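Local coordinates for protein beta-hexosaminidase Amuc_2018 (Akkermansia muciniphila, PDB 6JEB) that hydrolyses terminal non-reducing N-acetylglucosamine and N-acetylgalactosamine residues from beta-linked glycans and chitobiose as a glycoside hydrolase of family 20, at residues Tyr4-Glu9 / Gly82-Lys87; Leu62-Gln67 / Tyr118-Arg123; Gln328-Ile333 / Pro380-Pro385. All blocks are in the same frame, centred on the assembly; numbering follows the deposited sequence.

How the contacts relate
Contacts 1 and 2 are neighbours, their centres 11 Å apart, and they touch where Gln-67 OE1 takes a probable hydrogen bond from Ile-7 N. Helix 55-73, which carries 62-67, is followed in the chain by strand 79-86, which carries most of 82-87, and the segments of the two contacts alternate along the sequence. Contact 1 stays within the N-terminal family 20 domain; contact 2 joins that domain to the end of helix 106-118 in the catalytic barrel. Contact 3 comes later, wholly within the catalytic region, with its centre 27 Å from each of the others. Contact 2 thus bridges the two domains next to contact 1, while contact 3 packs helix 329-339 on the barrel.

Contact 1: Tyr4-Glu9 / Gly82-Lys87; sequences YSIIPE and GVITDK
Ile-84 meets both Tyr-4 and Ile-6 with the same methyl group, CD1, and this small apolar cluster is the tight part of the contact. The CD1 atoms of Ile-6 and Ile-84 come tip to tip at 3.7 Å. Ile-84 CD1 also lies 3.7 Å from Tyr-4 CE2, reaching the ring obliquely on its CD2-CE2 side. In Ile-84, CG1 is anti to the carbonyl carbon (chi1 -61°) and CD1 extends beyond it, which carries the methyl out from the strand to the N-terminal segment. The phenol end of Tyr-4 passes Gly-82, with OH 3.5 Å from Gly-82 N at an angle too poor for a hydrogen bond; the hydroxyl is hydrogen-bonded instead to Pro-80 O. Gly-82 has no side chain, so the hydroxyl passes close to its backbone.

At the Glu-9 end the side chains no longer interlock: Glu-9 turns away, and the nearest pair, Glu-9 O and Asp-86 OD1, is 4.4 Å apart. Water fills in: one molecule donates to Pro-8 O at 2.7 Å and to Asp-86 OD2 at 2.8 Å. The other carboxylate oxygen, OD1, accepts from Trp-426 NE1, so both oxygens of this buried acid have partners. Glu-9 is partly exposed, and its carboxylate forms a salt bridge with Lys-440.

The N-terminal loop packs against both strand 79-86 and helix 55-73, whose Thr-64, Gln-67 and Leu-68 touch Ile-6, while Ser-5 and Ile-7 rest on helix 434-452.

Contact 2: Leu62-Gln67 / Tyr118-Arg123; sequences LATLRQ and YYKFNR
Gln-67 lies across the ring of Tyr-118, and its side chain can be followed outward atom by atom. CB is 4.1 Å from the phenol oxygen, Tyr-118 OH. CG sits over one face of the ring in a CH-pi contact, 4.0 Å from the centroid and 27° off the normal. CD continues over the CE2 side, its amide tilted from the ring plane. At the tip, NE2 gives a weak, bent hydrogen bond to Tyr-118 O (3.0 Å, N-H...O angle 126°), while OE1 accepts from Ile-7 N. With CG anti to the carbonyl carbon and the chain extended beyond it, the side chain runs from the phenol end of Tyr-118 along its CE2 side to the backbone O.

A water donates to Ala-63 O and to Tyr-118 O, tying the helix to the end of its neighbour. In one of its two modelled conformers, Arg-66 crosses the Tyr-118 ring obliquely, with NE 3.6 Å from Tyr-118 CD1, and NE donates to the same water. Tyr-118 OH is hydrogen-bonded to Asp-70 OD2.

Beside this, the chain of Lys-120 passes Ala-63 CB and bends at its last torsion (chi4 77°), bringing NZ to donate to Thr-64 OG1 at 2.7 Å. That hydroxyl is also hydrogen-bonded to Tyr-39 OH, and the lysine makes a cation-pi contact with Trp-426. Lys-120 has positive phi as the C' residue of the Schellman motif that ends helix 106-118.

Helix 55-73 of the N-terminal domain thereby meets the turn leading from helix 106-118 into barrel strand 123-127. Helix 434-452 packs alongside through His-444, Phe-447 and Arg-451, and helix 417-426 borders Tyr-119.

Contact 3: Gln328-Ile333 / Pro380-Pro385; sequences QALQSI and PAFGKP
The first turn of helix 329-339 faces a type I' beta turn, Ala-381 to Lys-384, with Leu-330 CA 7.3 Å from Phe-382 CA. Phe-382, at positive phi, points its side chain at the helix. Ala-329 CB rests over one face of the ring in a CH-pi contact, 3.9 Å from the centroid and displaced toward the CE1-CZ rim. Leu-330 reaches the base of the same side chain, its CD2 3.7 Å from Phe-382 CB. One turn along from Ala-329, Ile-333 sends CD1 to the ring at Phe-382 CD1, 4.1 Å away. Ile-333 CG2, anti to the backbone N, meets the aliphatic part of Lys-384 at CD (3.8 Å), the two chains running antiparallel alongside one another. Beyond that contact the lysine bends twice, and NZ forms a salt bridge with Glu-388.

A serine in place of the phenylalanine would take away the ring, and Ala-329 CB and Ile-333 CD1 would probably be left facing a gap where it packed.

Ile-333 and Phe-382 also touch Met-345 of strand 342-345, so the turn packs where helix 329-339 meets that strand of the (beta/alpha)8 barrel. Ala-329 lies about 9 Å, side chain to side chain, from substrate-binding Trp-324, which follows the preceding barrel strand, 320-323.

Contact 1: Tyr4-Glu9 / Gly82-Lys87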
ATOM      1  N   TYR A   4      26.794   0.280 -10.802  1.00 17.87           N
ATOM      2  CA  TYR A   4      25.818  -0.668 -10.290  1.00 15.79           C
ATOM      3  C   TYR A   4      24.431  -0.319 -10.818  1.00 16.38           C
ATOM      4  O   TYR A   4      24.164   0.808 -11.248  1.00 18.64           O
ATOM      5  CB  TYR A   4      25.771  -0.620  -8.762  1.00 15.18           C
ATOM      6  CG  TYR A   4      27.071  -0.961  -8.068  1.00 15.19           C
ATOM      7  CD1 TYR A   4      27.918  -1.950  -8.567  1.00 16.67           C
ATOM      8  CD2 TYR A   4      27.446  -0.304  -6.901  1.00 17.03           C
ATOM      9  CE1 TYR A   4      29.097  -2.268  -7.922  1.00 17.15           C
ATOM     10  CE2 TYR A   4      28.624  -0.614  -6.251  1.00 16.72           C
ATOM     11  CZ  TYR A   4      29.447  -1.596  -6.765  1.00 16.47           C
ATOM     12  OH  TYR A   4      30.626  -1.899  -6.117  1.00 17.58           O
ATOM     13  N   SER A   5      23.540  -1.306 -10.769  1.00 15.23           N
ATOM     14  CA  SER A   5      22.150  -1.094 -11.145  1.00 15.55           C
ATOM     15  C   SER A   5      21.228  -1.449  -9.990  1.00 15.16           C
ATOM     16  O   SER A   5      20.397  -2.355 -10.101  1.00 18.02           O
ATOM     17  CB  SER A   5      21.799  -1.907 -12.389  1.00 16.87           C
ATOM     18  OG  SER A   5      22.495  -1.385 -13.503  1.00 18.65           O
ATOM     19  N   ILE A   6      21.366  -0.734  -8.881  1.00 13.91           N
ATOM     20  CA  ILE A   6      20.587  -0.980  -7.677  1.00 13.37           C
ATOM     21  C   ILE A   6      19.393  -0.039  -7.679  1.00 14.19           C
ATOM     22  O   ILE A   6      19.555   1.184  -7.808  1.00 14.38           O
ATOM     23  CB  ILE A   6      21.442  -0.752  -6.419  1.00 12.72           C
ATOM     24  CG1 ILE A   6      22.666  -1.678  -6.406  1.00 14.15           C
ATOM     25  CG2 ILE A   6      20.588  -0.911  -5.158  1.00 13.65           C
ATOM     26  CD1 ILE A   6      23.803  -1.134  -5.559  1.00 15.36           C
ATOM     27  N   ILE A   7      18.198  -0.602  -7.536  1.00 12.86           N
ATOM     28  CA  ILE A   7      16.974   0.164  -7.331  1.00 12.04           C
ATOM     29  C   ILE A   7      16.406  -0.257  -5.984  1.00 13.25           C
ATOM     30  O   ILE A   7      16.147  -1.445  -5.768  1.00 13.95           O
ATOM     31  CB  ILE A   7      15.929  -0.059  -8.439  1.00 13.04           C
ATOM     32  CG1 ILE A   7      16.502   0.324  -9.805  1.00 14.12           C
ATOM     33  CG2 ILE A   7      14.657   0.750  -8.133  1.00 14.99           C
ATOM     34  CD1 ILE A   7      15.646  -0.146 -10.987  1.00 15.56           C
ATOM     35  N   PRO A   8      16.164   0.671  -5.051  1.00 11.76           N
ATOM     36  CA  PRO A   8      16.373   2.122  -5.191  1.00 12.86           C
ATOM     37  C   PRO A   8      17.839   2.547  -5.176  1.00 13.60           C
ATOM     38  O   PRO A   8      18.691   1.870  -4.592  1.00 14.07           O
ATOM     39  CB  PRO A   8      15.641   2.708  -3.978  1.00 14.61           C
ATOM     40  CG  PRO A   8      15.421   1.575  -3.048  1.00 17.82           C
ATOM     41  CD  PRO A   8      15.503   0.301  -3.788  1.00 12.65           C
ATOM     42  N   GLU A   9      18.117   3.668  -5.824  1.00 12.86           N
ATOM     43  CA  GLU A   9      19.477   4.195  -5.854  1.00 13.32           C
ATOM     44  C   GLU A   9      19.980   4.413  -4.430  1.00 13.16           C
ATOM     45  O   GLU A   9      19.298   5.071  -3.632  1.00 14.14           O
ATOM     46  CB  GLU A   9      19.511   5.524  -6.608  1.00 14.06           C
ATOM     47  CG  GLU A   9      20.921   6.090  -6.808  1.00 14.56           C
ATOM     48  CD  GLU A   9      21.794   5.208  -7.694  1.00 16.72           C
ATOM     49  OE1 GLU A   9      21.250   4.374  -8.454  1.00 16.99           O
ATOM     50  OE2 GLU A   9      23.035   5.345  -7.629  1.00 18.85           O
ATOM     51  N   GLY A  82      33.670  -1.077  -4.690  1.00 16.51           N
ATOM     52  CA  GLY A  82      33.181   0.192  -4.192  1.00 16.37           C
ATOM     53  C   GLY A  82      32.601   0.059  -2.803  1.00 14.55           C
ATOM     54  O   GLY A  82      32.616  -1.015  -2.190  1.00 15.91           O
ATOM     55  N   VAL A  83      32.092   1.190  -2.311  1.00 14.46           N
ATOM     56  CA  VAL A  83      31.448   1.275  -1.005  1.00 13.66           C
ATOM     57  C   VAL A  83      30.076   1.901  -1.190  1.00 13.81           C
ATOM     58  O   VAL A  83      29.955   2.980  -1.784  1.00 15.28           O
ATOM     59  CB  VAL A  83      32.276   2.114  -0.012  1.00 14.49           C
ATOM     60  CG1 VAL A  83      31.629   2.104   1.367  1.00 15.71           C
ATOM     61  CG2 VAL A  83      33.692   1.597   0.069  1.00 17.40           C
ATOM     62  N   ILE A  84      29.053   1.230  -0.677  1.00 12.16           N
ATOM     63  CA  ILE A  84      27.677   1.704  -0.706  1.00 12.48           C
ATOM     64  C   ILE A  84      27.293   2.021   0.731  1.00 13.25           C
ATOM     65  O   ILE A  84      27.365   1.147   1.602  1.00 14.10           O
ATOM     66  CB  ILE A  84      26.742   0.628  -1.283  1.00 14.16           C
ATOM     67  CG1 ILE A  84      27.134   0.278  -2.724  1.00 15.75           C
ATOM     68  CG2 ILE A  84      25.289   1.085  -1.190  1.00 14.50           C
ATOM     69  CD1 ILE A  84      26.607  -1.082  -3.175  1.00 16.88           C
ATOM     70  N   THR A  85      26.893   3.263   0.994  1.00 13.11           N
ATOM     71  CA  THR A  85      26.413   3.657   2.314  1.00 13.23           C
ATOM     72  C   THR A  85      24.993   4.161   2.125  1.00 11.71           C
ATOM     73  O   THR A  85      24.769   5.091   1.344  1.00 13.90           O
ATOM     74  CB  THR A  85      27.296   4.757   2.907  1.00 13.04           C
ATOM     75  OG1 THR A  85      28.669   4.362   2.815  1.00 15.87           O
ATOM     76  CG2 THR A  85      26.935   4.999   4.373  1.00 15.28           C
ATOM     77  N   ASP A  86      24.035   3.547   2.817  1.00 12.06           N
ATOM     78  CA  ASP A  86      22.657   3.671   2.376  1.00 11.78           C
ATOM     79  C   ASP A  86      21.703   3.698   3.560  1.00 12.92           C
ATOM     80  O   ASP A  86      21.888   2.968   4.541  1.00 13.65           O
ATOM     81  CB  ASP A  86      22.337   2.474   1.476  1.00 12.50           C
ATOM     82  CG  ASP A  86      21.222   2.744   0.488  1.00 11.63           C
ATOM     83  OD1 ASP A  86      20.760   3.903   0.368  1.00 13.31           O
ATOM     84  OD2 ASP A  86      20.816   1.765  -0.176  1.00 13.42           O
ATOM     85  N   LYS A  87      20.664   4.529   3.443  1.00 13.20           N
ATOM     86  CA  LYS A  87      19.642   4.708   4.464  1.00 13.14           C
ATOM     87  C   LYS A  87      18.464   5.353   3.756  1.00 14.28           C
ATOM     88  O   LYS A  87      18.684   6.209   2.885  1.00 15.23           O
ATOM     89  CB  LYS A  87      20.168   5.639   5.573  1.00 16.16           C
ATOM     90  CG  LYS A  87      19.235   5.832   6.766  1.00 21.66           C
ATOM     91  CD  LYS A  87      19.783   6.871   7.747  1.00 21.62           C
ATOM     92  CE  LYS A  87      18.861   7.036   8.945  1.00 20.15           C
ATOM     93  NZ  LYS A  87      17.425   7.233   8.522  1.00 26.76           N
TER
HETATM   94  O   HOH W   1      18.975   0.909  -2.071  1.00 14.55           O

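Contact 2: Leu62-Gln67 / Tyr118-Arg123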
ATOM      1  N   LEU A  62      21.263  -6.730   2.666  1.00 13.53           N
ATOM      2  CA  LEU A  62      21.162  -8.011   1.977  1.00 13.67           C
ATOM      3  C   LEU A  62      20.335  -7.898   0.699  1.00 13.01           C
ATOM      4  O   LEU A  62      20.605  -8.614  -0.272  1.00 14.27           O
ATOM      5  CB  LEU A  62      20.608  -9.081   2.925  1.00 13.99           C
ATOM      6  CG  LEU A  62      21.522  -9.459   4.097  1.00 15.85           C
ATOM      7  CD1 LEU A  62      20.792 -10.339   5.115  1.00 17.90           C
ATOM      8  CD2 LEU A  62      22.790 -10.143   3.590  1.00 17.39           C
ATOM      9  N   ALA A  63      19.330  -7.012   0.678  1.00 13.59           N
ATOM     10  CA  ALA A  63      18.568  -6.785  -0.548  1.00 12.89           C
ATOM     11  C   ALA A  63      19.441  -6.158  -1.632  1.00 12.70           C
ATOM     12  O   ALA A  63      19.345  -6.528  -2.812  1.00 13.18           O
ATOM     13  CB  ALA A  63      17.351  -5.905  -0.257  1.00 15.09           C
ATOM     14  N   THR A  64      20.300  -5.210  -1.257  1.00 12.88           N
ATOM     15  CA  THR A  64      21.248  -4.672  -2.225  1.00 13.20           C
ATOM     16  C   THR A  64      22.215  -5.746  -2.701  1.00 12.90           C
ATOM     17  O   THR A  64      22.503  -5.846  -3.901  1.00 13.02           O
ATOM     18  CB  THR A  64      21.991  -3.498  -1.592  1.00 12.58           C
ATOM     19  OG1 THR A  64      21.048  -2.444  -1.370  1.00 13.30           O
ATOM     20  CG2 THR A  64      23.125  -3.007  -2.499  1.00 14.12           C
ATOM     21  N   LEU A  65      22.723  -6.564  -1.778  1.00 13.48           N
ATOM     22  CA  LEU A  65      23.615  -7.655  -2.161  1.00 13.98           C
ATOM     23  C   LEU A  65      22.937  -8.599  -3.150  1.00 14.49           C
ATOM     24  O   LEU A  65      23.574  -9.090  -4.090  1.00 15.19           O
ATOM     25  CB  LEU A  65      24.074  -8.405  -0.911  1.00 15.85           C
ATOM     26  CG  LEU A  65      25.142  -9.484  -1.071  1.00 16.58           C
ATOM     27  CD1 LEU A  65      26.385  -8.890  -1.704  1.00 17.67           C
ATOM     28  CD2 LEU A  65      25.460 -10.111   0.287  1.00 18.57           C
ATOM     29  N   ARG A  66      21.641  -8.853  -2.955  1.00 14.65           N
ATOM     30  CA  ARG A  66      20.891  -9.702  -3.873  0.70 14.70           C
ATOM     31  C   ARG A  66      20.879  -9.103  -5.277  1.00 15.19           C
ATOM     32  O   ARG A  66      21.087  -9.811  -6.270  1.00 15.54           O
ATOM     33  CB  ARG A  66      19.472  -9.870  -3.317  0.70 16.06           C
ATOM     34  CG  ARG A  66      18.538 -10.766  -4.090  0.70 17.62           C
ATOM     35  CD  ARG A  66      17.302 -11.128  -3.237  0.70 18.83           C
ATOM     36  NE  ARG A  66      16.635  -9.940  -2.706  0.70 19.20           N
ATOM     37  CZ  ARG A  66      15.877  -9.915  -1.611  0.70 18.07           C
ATOM     38  NH1 ARG A  66      15.667 -11.021  -0.898  0.70 19.53           N
ATOM     39  NH2 ARG A  66      15.316  -8.779  -1.232  0.70 13.45           N
ATOM     40  N   GLN A  67      20.630  -7.789  -5.376  1.00 14.18           N
ATOM     41  CA  GLN A  67      20.623  -7.146  -6.687  1.00 13.21           C
ATOM     42  C   GLN A  67      22.010  -7.165  -7.314  1.00 15.20           C
ATOM     43  O   GLN A  67      22.145  -7.367  -8.529  1.00 16.26           O
ATOM     44  CB  GLN A  67      20.081  -5.718  -6.592  1.00 14.35           C
ATOM     45  CG  GLN A  67      18.605  -5.674  -6.230  1.00 13.96           C
ATOM     46  CD  GLN A  67      17.949  -4.352  -6.585  1.00 13.07           C
ATOM     47  OE1 GLN A  67      18.609  -3.425  -7.059  1.00 14.60           O
ATOM     48  NE2 GLN A  67      16.640  -4.262  -6.372  1.00 13.16           N
ATOM     49  N   TYR A 118      12.238  -7.042  -2.837  1.00 12.00           N
ATOM     50  CA  TYR A 118      13.409  -6.871  -3.689  1.00 12.02           C
ATOM     51  C   TYR A 118      13.734  -5.398  -3.895  1.00 12.26           C
ATOM     52  O   TYR A 118      14.914  -5.043  -4.054  1.00 13.01           O
ATOM     53  CB  TYR A 118      13.132  -7.557  -5.028  1.00 13.66           C
ATOM     54  CG  TYR A 118      14.302  -7.695  -5.973  1.00 14.11           C
ATOM     55  CD1 TYR A 118      15.234  -8.714  -5.812  1.00 14.10           C
ATOM     56  CD2 TYR A 118      14.439  -6.849  -7.068  1.00 13.39           C
ATOM     57  CE1 TYR A 118      16.293  -8.868  -6.696  1.00 14.75           C
ATOM     58  CE2 TYR A 118      15.487  -6.995  -7.964  1.00 14.30           C
ATOM     59  CZ  TYR A 118      16.419  -7.998  -7.765  1.00 13.68           C
ATOM     60  OH  TYR A 118      17.460  -8.154  -8.651  1.00 15.45           O
ATOM     61  N   TYR A 119      12.708  -4.533  -3.865  1.00 12.77           N
ATOM     62  CA  TYR A 119      12.840  -3.089  -4.039  1.00 12.02           C
ATOM     63  C   TYR A 119      12.762  -2.312  -2.719  1.00 11.71           C
ATOM     64  O   TYR A 119      12.590  -1.087  -2.738  1.00 11.94           O
ATOM     65  CB  TYR A 119      11.808  -2.589  -5.060  1.00 12.50           C
ATOM     66  CG  TYR A 119      12.127  -3.144  -6.426  1.00 12.18           C
ATOM     67  CD1 TYR A 119      13.205  -2.647  -7.150  1.00 12.94           C
ATOM     68  CD2 TYR A 119      11.387  -4.194  -6.979  1.00 12.72           C
ATOM     69  CE1 TYR A 119      13.539  -3.160  -8.381  1.00 13.45           C
ATOM     70  CE2 TYR A 119      11.721  -4.720  -8.223  1.00 12.92           C
ATOM     71  CZ  TYR A 119      12.801  -4.197  -8.918  1.00 14.50           C
ATOM     72  OH  TYR A 119      13.155  -4.718 -10.138  1.00 15.56           O
ATOM     73  N   LYS A 120      12.902  -2.997  -1.580  1.00 11.64           N
ATOM     74  CA  LYS A 120      12.977  -2.379  -0.254  1.00 11.18           C
ATOM     75  C   LYS A 120      11.678  -1.708   0.190  1.00 11.57           C
ATOM     76  O   LYS A 120      11.705  -0.817   1.048  1.00 12.26           O
ATOM     77  CB  LYS A 120      14.173  -1.426  -0.096  1.00 11.66           C
ATOM     78  CG  LYS A 120      15.523  -2.077  -0.326  1.00 12.55           C
ATOM     79  CD  LYS A 120      16.647  -1.105   0.013  1.00 12.60           C
ATOM     80  CE  LYS A 120      18.035  -1.706  -0.207  1.00 13.29           C
ATOM     81  NZ  LYS A 120      18.405  -1.751  -1.654  1.00 12.84           N
ATOM     82  N   PHE A 121      10.522  -2.115  -0.339  1.00 11.48           N
ATOM     83  CA  PHE A 121       9.277  -1.711   0.301  1.00 10.70           C
ATOM     84  C   PHE A 121       9.223  -2.321   1.696  1.00 10.89           C
ATOM     85  O   PHE A 121       9.729  -3.420   1.926  1.00 12.00           O
ATOM     86  CB  PHE A 121       8.071  -2.199  -0.506  1.00 11.53           C
ATOM     87  CG  PHE A 121       7.785  -1.368  -1.729  1.00 11.28           C
ATOM     88  CD1 PHE A 121       7.027  -0.210  -1.626  1.00 12.06           C
ATOM     89  CD2 PHE A 121       8.277  -1.738  -2.976  1.00 12.35           C
ATOM     90  CE1 PHE A 121       6.761   0.571  -2.739  1.00 12.38           C
ATOM     91  CE2 PHE A 121       8.022  -0.958  -4.097  1.00 12.59           C
ATOM     92  CZ  PHE A 121       7.260   0.199  -3.975  1.00 11.81           C
ATOM     93  N   ASN A 122       8.607  -1.604   2.643  1.00 10.79           N
ATOM     94  CA  ASN A 122       8.519  -2.118   4.005  1.00 11.05           C
ATOM     95  C   ASN A 122       7.105  -2.102   4.572  1.00 10.51           C
ATOM     96  O   ASN A 122       6.926  -2.430   5.752  1.00 12.51           O
ATOM     97  CB  ASN A 122       9.500  -1.405   4.953  1.00 11.74           C
ATOM     98  CG  ASN A 122       9.202   0.073   5.105  1.00 12.71           C
ATOM     99  OD1 ASN A 122       8.333   0.613   4.425  1.00 13.75           O
ATOM    100  ND2 ASN A 122       9.928   0.734   5.998  1.00 14.16           N
ATOM    101  N   ARG A 123       6.098  -1.771   3.764  1.00 11.75           N
ATOM    102  CA  ARG A 123       4.713  -1.759   4.225  1.00 11.67           C
ATOM    103  C   ARG A 123       3.831  -2.415   3.179  1.00 11.48           C
ATOM    104  O   ARG A 123       3.874  -2.033   2.004  1.00 12.20           O
ATOM    105  CB  ARG A 123       4.218  -0.329   4.470  1.00 11.94           C
ATOM    106  CG  ARG A 123       5.027   0.454   5.512  1.00 13.51           C
ATOM    107  CD  ARG A 123       4.785  -0.072   6.924  1.00 15.30           C
ATOM    108  NE  ARG A 123       5.493   0.718   7.932  1.00 17.49           N
ATOM    109  CZ  ARG A 123       6.726   0.460   8.364  1.00 17.53           C
ATOM    110  NH1 ARG A 123       7.403  -0.575   7.882  1.00 17.54           N
ATOM    111  NH2 ARG A 123       7.282   1.236   9.285  1.00 20.80           N
TER
HETATM  112  O   HOH W   2      16.729  -7.174  -3.356  1.00 17.38           O

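Contact 3: Gln328-Ile333 / Pro380-Pro385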
ATOM      1  N   GLN A 328      -4.678  17.809  -5.200  1.00 26.39           N
ATOM      2  CA  GLN A 328      -4.777  18.269  -3.821  1.00 25.39           C
ATOM      3  C   GLN A 328      -3.512  18.035  -3.007  1.00 24.08           C
ATOM      4  O   GLN A 328      -3.538  18.232  -1.788  1.00 25.54           O
ATOM      5  CB  GLN A 328      -5.976  17.613  -3.127  1.00 27.57           C
ATOM      6  CG  GLN A 328      -7.318  18.027  -3.699  1.00 33.01           C
ATOM      7  CD  GLN A 328      -7.571  19.514  -3.544  1.00 39.80           C
ATOM      8  OE1 GLN A 328      -7.303  20.097  -2.491  1.00 42.39           O
ATOM      9  NE2 GLN A 328      -8.078  20.141  -4.600  1.00 42.05           N
ATOM     10  N   ALA A 329      -2.407  17.632  -3.641  1.00 23.41           N
ATOM     11  CA  ALA A 329      -1.222  17.230  -2.882  1.00 24.97           C
ATOM     12  C   ALA A 329      -0.666  18.383  -2.053  1.00 26.81           C
ATOM     13  O   ALA A 329      -0.425  18.233  -0.848  1.00 25.94           O
ATOM     14  CB  ALA A 329      -0.151  16.678  -3.824  1.00 24.47           C
ATOM     15  N   LEU A 330      -0.442  19.538  -2.683  1.00 27.57           N
ATOM     16  CA  LEU A 330       0.150  20.666  -1.969  1.00 29.08           C
ATOM     17  C   LEU A 330      -0.761  21.156  -0.852  1.00 28.66           C
ATOM     18  O   LEU A 330      -0.302  21.402   0.271  1.00 28.80           O
ATOM     19  CB  LEU A 330       0.460  21.797  -2.947  1.00 30.90           C
ATOM     20  CG  LEU A 330       1.516  21.437  -3.988  1.00 36.86           C
ATOM     21  CD1 LEU A 330       1.528  22.458  -5.113  1.00 39.49           C
ATOM     22  CD2 LEU A 330       2.875  21.356  -3.319  1.00 37.85           C
ATOM     23  N   GLN A 331      -2.055  21.296  -1.139  1.00 27.79           N
ATOM     24  CA  GLN A 331      -2.992  21.726  -0.108  1.00 28.81           C
ATOM     25  C   GLN A 331      -3.038  20.729   1.042  1.00 25.54           C
ATOM     26  O   GLN A 331      -3.126  21.123   2.211  1.00 26.59           O
ATOM     27  CB  GLN A 331      -4.382  21.925  -0.717  1.00 33.21           C
ATOM     28  CG  GLN A 331      -4.413  22.864  -1.921  1.00 40.21           C
ATOM     29  CD  GLN A 331      -4.206  22.145  -3.252  1.00 44.94           C
ATOM     30  OE1 GLN A 331      -3.254  21.374  -3.425  1.00 41.77           O
ATOM     31  NE2 GLN A 331      -5.106  22.394  -4.200  1.00 47.29           N
ATOM     32  N   SER A 332      -2.959  19.431   0.733  1.00 22.10           N
ATOM     33  CA  SER A 332      -2.988  18.418   1.781  1.00 22.21           C
ATOM     34  C   SER A 332      -1.763  18.512   2.679  1.00 21.95           C
ATOM     35  O   SER A 332      -1.874  18.385   3.903  1.00 22.56           O
ATOM     36  CB  SER A 332      -3.093  17.027   1.160  1.00 23.76           C
ATOM     37  OG  SER A 332      -4.287  16.905   0.407  1.00 25.23           O
ATOM     38  N   ILE A 333      -0.584  18.722   2.089  1.00 20.59           N
ATOM     39  CA  ILE A 333       0.626  18.880   2.891  1.00 20.94           C
ATOM     40  C   ILE A 333       0.469  20.048   3.856  1.00 23.53           C
ATOM     41  O   ILE A 333       0.762  19.937   5.053  1.00 24.46           O
ATOM     42  CB  ILE A 333       1.859  19.045   1.982  1.00 21.55           C
ATOM     43  CG1 ILE A 333       2.092  17.772   1.160  1.00 21.88           C
ATOM     44  CG2 ILE A 333       3.093  19.383   2.811  1.00 23.78           C
ATOM     45  CD1 ILE A 333       3.124  17.938   0.064  1.00 22.84           C
ATOM     46  N   PRO A 380       7.853  13.002  -3.021  1.00 16.28           N
ATOM     47  CA  PRO A 380       6.748  13.000  -2.043  1.00 17.05           C
ATOM     48  C   PRO A 380       6.563  14.318  -1.325  1.00 18.42           C
ATOM     49  O   PRO A 380       5.439  14.630  -0.907  1.00 19.13           O
ATOM     50  CB  PRO A 380       7.143  11.873  -1.078  1.00 16.12           C
ATOM     51  CG  PRO A 380       7.954  10.944  -1.924  1.00 16.17           C
ATOM     52  CD  PRO A 380       8.765  11.860  -2.811  1.00 15.59           C
ATOM     53  N   ALA A 381       7.627  15.111  -1.186  1.00 18.01           N
ATOM     54  CA  ALA A 381       7.559  16.412  -0.533  1.00 20.14           C
ATOM     55  C   ALA A 381       7.196  17.539  -1.487  1.00 20.70           C
ATOM     56  O   ALA A 381       6.992  18.668  -1.030  1.00 22.32           O
ATOM     57  CB  ALA A 381       8.895  16.738   0.138  1.00 21.63           C
ATOM     58  N   PHE A 382       7.104  17.260  -2.787  1.00 19.35           N
ATOM     59  CA  PHE A 382       6.751  18.270  -3.785  1.00 22.12           C
ATOM     60  C   PHE A 382       7.623  19.518  -3.669  1.00 26.50           C
ATOM     61  O   PHE A 382       7.150  20.652  -3.791  1.00 29.99           O
ATOM     62  CB  PHE A 382       5.256  18.593  -3.749  1.00 22.18           C
ATOM     63  CG  PHE A 382       4.408  17.507  -4.326  1.00 23.10           C
ATOM     64  CD1 PHE A 382       4.081  16.390  -3.575  1.00 23.05           C
ATOM     65  CD2 PHE A 382       3.963  17.583  -5.636  1.00 24.48           C
ATOM     66  CE1 PHE A 382       3.317  15.372  -4.119  1.00 23.61           C
ATOM     67  CE2 PHE A 382       3.195  16.572  -6.181  1.00 27.03           C
ATOM     68  CZ  PHE A 382       2.872  15.463  -5.422  1.00 26.82           C
ATOM     69  N   GLY A 383       8.914  19.299  -3.419  1.00 25.37           N
ATOM     70  CA  GLY A 383       9.881  20.372  -3.343  1.00 27.15           C
ATOM     71  C   GLY A 383       9.828  21.210  -2.087  1.00 28.73           C
ATOM     72  O   GLY A 383      10.574  22.193  -1.992  1.00 32.59           O
ATOM     73  N   LYS A 384       8.985  20.856  -1.117  1.00 28.47           N
ATOM     74  CA  LYS A 384       8.820  21.685   0.065  1.00 30.34           C
ATOM     75  C   LYS A 384       9.929  21.412   1.080  1.00 32.61           C
ATOM     76  O   LYS A 384      10.414  20.282   1.193  1.00 33.12           O
ATOM     77  CB  LYS A 384       7.462  21.423   0.710  1.00 31.84           C
ATOM     78  CG  LYS A 384       6.277  21.888  -0.127  1.00 36.13           C
ATOM     79  CD  LYS A 384       5.002  21.946   0.703  1.00 43.56           C
ATOM     80  CE  LYS A 384       4.379  23.340   0.646  1.00 48.43           C
ATOM     81  NZ  LYS A 384       3.829  23.791   1.961  1.00 51.05           N
ATOM     82  N   PRO A 385      10.347  22.432   1.826  1.00 33.93           N
ATOM     83  CA  PRO A 385      11.416  22.242   2.811  1.00 35.30           C
ATOM     84  C   PRO A 385      10.929  21.467   4.027  1.00 35.82           C
ATOM     85  O   PRO A 385       9.732  21.291   4.261  1.00 34.47           O
ATOM     86  CB  PRO A 385      11.816  23.672   3.181  1.00 36.22           C
ATOM     87  CG  PRO A 385      10.578  24.471   2.947  1.00 35.89           C
ATOM     88  CD  PRO A 385       9.878  23.827   1.775  1.00 35.13           C
TER